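Local coordinates for fusolin (Unidentified entomopoxvirus, PDB 4YN2), which forms the crystalline spindles of an insect poxvirus that enhance virulence, and probably acts on chitin through a domain of the lytic polysaccharide monooxygenase family, at residues L170-T175 and F195-P200. Numbering follows the deposited sequence.
Sequences LIYNDT and FTVPIP. With NAG (2-acetamido-2-deoxy-beta-D-glucopyranose), chain B; EDO (1,2-ethanediol), chain D.
Y172 lays one face of its ring over V197, whose CG2 stands 3.9 Å from the ring centroid and only 8° off the ring normal, a CH-pi contact suited to the compact, branched side chain of valine, which can set one methyl over the ring. With CG anti to the backbone N (chi1 -171°), the tyrosine reaches across to strand 195-200. Its CE2 comes to 3.5 Å from CD2 of F195; the ring planes are inclined by 28° and offset, with little overlap between them. The ring packs while its hydroxyl still finds a polar partner: one water binds Y172 OH at 2.8 Å and donates to the T196 carbonyl O at 2.7 Å, bridging strands that share no direct hydrogen bond. I171 fills the other end, its CD1 meeting the rigid ring of P200 at CD, 3.7 Å away, and the flexible end of I199 at CD1, 4.0 Å away.

Both I171 and Y172 face V149 in a classic beta bulge, which lets two consecutive side chains point toward strand 195-200. That strand hydrogen-bonds instead to strand 129-138, through L134 and L132. The contact therefore joins two sheets of the beta-sandwich core, as in lytic polysaccharide monooxygenases. N173, next along, takes no part in the packing and carries the N-linked glycan on ND2. With no direct hydrogen bond between the segments, the two sheets are probably held here mainly by apolar packing, while a water bridges the polar atoms at its margin.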
loop_
_atom_site.group_PDB
_atom_site.type_symbol
_atom_site.label_atom_id
_atom_site.label_comp_id
_atom_site.label_asym_id
_atom_site.label_seq_id
_atom_site.Cartn_x
_atom_site.Cartn_y
_atom_site.Cartn_z
ATOM N N LEU A 170 -10.474 -9.439 -7.393
ATOM C CA LEU A 170 -10.390 -10.387 -6.280
ATOM C C LEU A 170 -9.399 -11.488 -6.634
ATOM O O LEU A 170 -9.531 -12.082 -7.699
ATOM C CB LEU A 170 -11.770 -10.984 -5.971
ATOM C CG LEU A 170 -11.846 -12.025 -4.831
ATOM C CD1 LEU A 170 -11.705 -11.381 -3.477
ATOM C CD2 LEU A 170 -13.159 -12.744 -4.883
ATOM N N ILE A 171 -8.388 -11.735 -5.783
ATOM C CA ILE A 171 -7.403 -12.806 -6.025
ATOM C C ILE A 171 -7.426 -13.872 -4.923
ATOM O O ILE A 171 -6.790 -14.906 -5.091
ATOM C CB ILE A 171 -5.968 -12.236 -6.211
ATOM C CG1 ILE A 171 -5.468 -11.460 -4.965
ATOM C CG2 ILE A 171 -5.933 -11.353 -7.469
ATOM C CD1 ILE A 171 -3.984 -11.161 -4.952
ATOM N N TYR A 172 -8.125 -13.639 -3.799
ATOM C CA TYR A 172 -8.122 -14.602 -2.708
ATOM C C TYR A 172 -9.355 -14.468 -1.845
ATOM O O TYR A 172 -9.800 -13.359 -1.570
ATOM C CB TYR A 172 -6.885 -14.390 -1.851
ATOM C CG TYR A 172 -6.630 -15.452 -0.810
ATOM C CD1 TYR A 172 -5.970 -16.631 -1.137
ATOM C CD2 TYR A 172 -6.961 -15.239 0.523
ATOM C CE1 TYR A 172 -5.666 -17.583 -0.168
ATOM C CE2 TYR A 172 -6.711 -16.206 1.494
ATOM C CZ TYR A 172 -6.026 -17.362 1.153
ATOM O OH TYR A 172 -5.734 -18.281 2.138
ATOM N N ASN A 173 -9.916 -15.595 -1.457
ATOM C CA ASN A 173 -11.068 -15.654 -0.592
ATOM C C ASN A 173 -11.012 -16.951 0.211
ATOM O O ASN A 173 -11.177 -18.034 -0.355
ATOM C CB ASN A 173 -12.345 -15.543 -1.391
ATOM C CG ASN A 173 -13.546 -15.366 -0.527
ATOM O OD1 ASN A 173 -13.446 -15.196 0.691
ATOM N ND2 ASN A 173 -14.710 -15.417 -1.129
ATOM N N ASP A 174 -10.755 -16.849 1.524
ATOM C CA ASP A 174 -10.588 -18.056 2.338
ATOM C C ASP A 174 -10.695 -17.780 3.823
ATOM O O ASP A 174 -10.567 -16.639 4.244
ATOM C CB ASP A 174 -9.173 -18.637 2.059
ATOM C CG ASP A 174 -8.972 -20.111 2.393
ATOM O OD1 ASP A 174 -9.966 -20.839 2.455
ATOM O OD2 ASP A 174 -7.801 -20.539 2.510
ATOM N N THR A 175 -10.910 -18.844 4.612
ATOM C CA THR A 175 -10.769 -18.825 6.069
ATOM C C THR A 175 -9.300 -19.117 6.284
ATOM O O THR A 175 -8.737 -19.927 5.556
ATOM C CB THR A 175 -11.679 -19.811 6.777
ATOM O OG1 THR A 175 -11.520 -21.090 6.180
ATOM C CG2 THR A 175 -13.113 -19.375 6.764
ATOM N N PHE A 195 -1.297 -16.428 5.793
ATOM C CA PHE A 195 -1.900 -17.121 4.663
ATOM C C PHE A 195 -1.136 -16.876 3.377
ATOM O O PHE A 195 -0.725 -15.751 3.092
ATOM C CB PHE A 195 -3.389 -16.739 4.509
ATOM C CG PHE A 195 -3.728 -15.264 4.524
ATOM C CD1 PHE A 195 -3.636 -14.524 5.692
ATOM C CD2 PHE A 195 -4.286 -14.654 3.412
ATOM C CE1 PHE A 195 -3.983 -13.179 5.716
ATOM C CE2 PHE A 195 -4.643 -13.308 3.442
ATOM C CZ PHE A 195 -4.480 -12.576 4.588
ATOM N N THR A 196 -0.956 -17.951 2.601
ATOM C CA THR A 196 -0.204 -17.923 1.350
ATOM C C THR A 196 -1.125 -17.516 0.221
ATOM O O THR A 196 -2.056 -18.242 -0.102
ATOM C CB THR A 196 0.472 -19.265 1.097
ATOM O OG1 THR A 196 1.324 -19.518 2.205
ATOM C CG2 THR A 196 1.317 -19.258 -0.165
ATOM N N VAL A 197 -0.857 -16.351 -0.363
ATOM C CA VAL A 197 -1.653 -15.779 -1.433
ATOM C C VAL A 197 -0.799 -15.668 -2.687
ATOM O O VAL A 197 0.312 -15.121 -2.621
ATOM C CB VAL A 197 -2.204 -14.391 -1.013
ATOM C CG1 VAL A 197 -3.105 -13.807 -2.103
ATOM C CG2 VAL A 197 -2.970 -14.496 0.304
ATOM N N PRO A 198 -1.317 -16.122 -3.847
ATOM C CA PRO A 198 -0.580 -15.921 -5.097
ATOM C C PRO A 198 -0.815 -14.495 -5.577
ATOM O O PRO A 198 -1.907 -14.157 -6.018
ATOM C CB PRO A 198 -1.166 -16.982 -6.036
ATOM C CG PRO A 198 -2.501 -17.288 -5.508
ATOM C CD PRO A 198 -2.618 -16.778 -4.096
ATOM N N ILE A 199 0.197 -13.650 -5.444
ATOM C CA ILE A 199 0.116 -12.247 -5.816
ATOM C C ILE A 199 0.477 -12.095 -7.299
ATOM O O ILE A 199 1.617 -12.381 -7.650
ATOM C CB ILE A 199 1.054 -11.393 -4.924
ATOM C CG1 ILE A 199 0.820 -11.625 -3.404
ATOM C CG2 ILE A 199 0.930 -9.918 -5.264
ATOM C CD1 ILE A 199 -0.511 -11.296 -2.888
ATOM N N PRO A 200 -0.425 -11.579 -8.167
ATOM C CA PRO A 200 -0.035 -11.340 -9.567
ATOM C C PRO A 200 1.076 -10.302 -9.648
ATOM O O PRO A 200 1.024 -9.296 -8.931
ATOM C CB PRO A 200 -1.326 -10.818 -10.216
ATOM C CG PRO A 200 -2.423 -11.218 -9.291
ATOM C CD PRO A 200 -1.818 -11.153 -7.930
HETATM C C1 NAG B . -15.942 -15.286 -0.416
HETATM C C2 NAG B . -17.019 -14.613 -1.263
HETATM C C3 NAG B . -18.301 -14.534 -0.436
HETATM C C4 NAG B . -18.683 -15.913 0.095
HETATM C C5 NAG B . -17.510 -16.564 0.822
HETATM C C6 NAG B . -17.784 -17.986 1.265
HETATM C C7 NAG B . -16.645 -12.844 -2.943
HETATM C C8 NAG B . -16.082 -11.477 -3.179
HETATM N N2 NAG B . -16.601 -13.284 -1.675
HETATM O O3 NAG B . -19.327 -14.053 -1.294
HETATM O O4 NAG B . -19.759 -15.805 1.016
HETATM O O5 NAG B . -16.376 -16.595 -0.052
HETATM O O6 NAG B . -18.274 -18.798 0.215
HETATM O O7 NAG B . -17.138 -13.506 -3.850
HETATM C C1 EDO D . -0.220 -20.897 5.536
HETATM O O1 EDO D . 0.453 -19.839 4.844
HETATM C C2 EDO D . -1.741 -20.880 5.234
HETATM O O2 EDO D . -1.989 -20.476 3.885
HETATM O O HOH W 1 -3.628 -19.967 1.270
#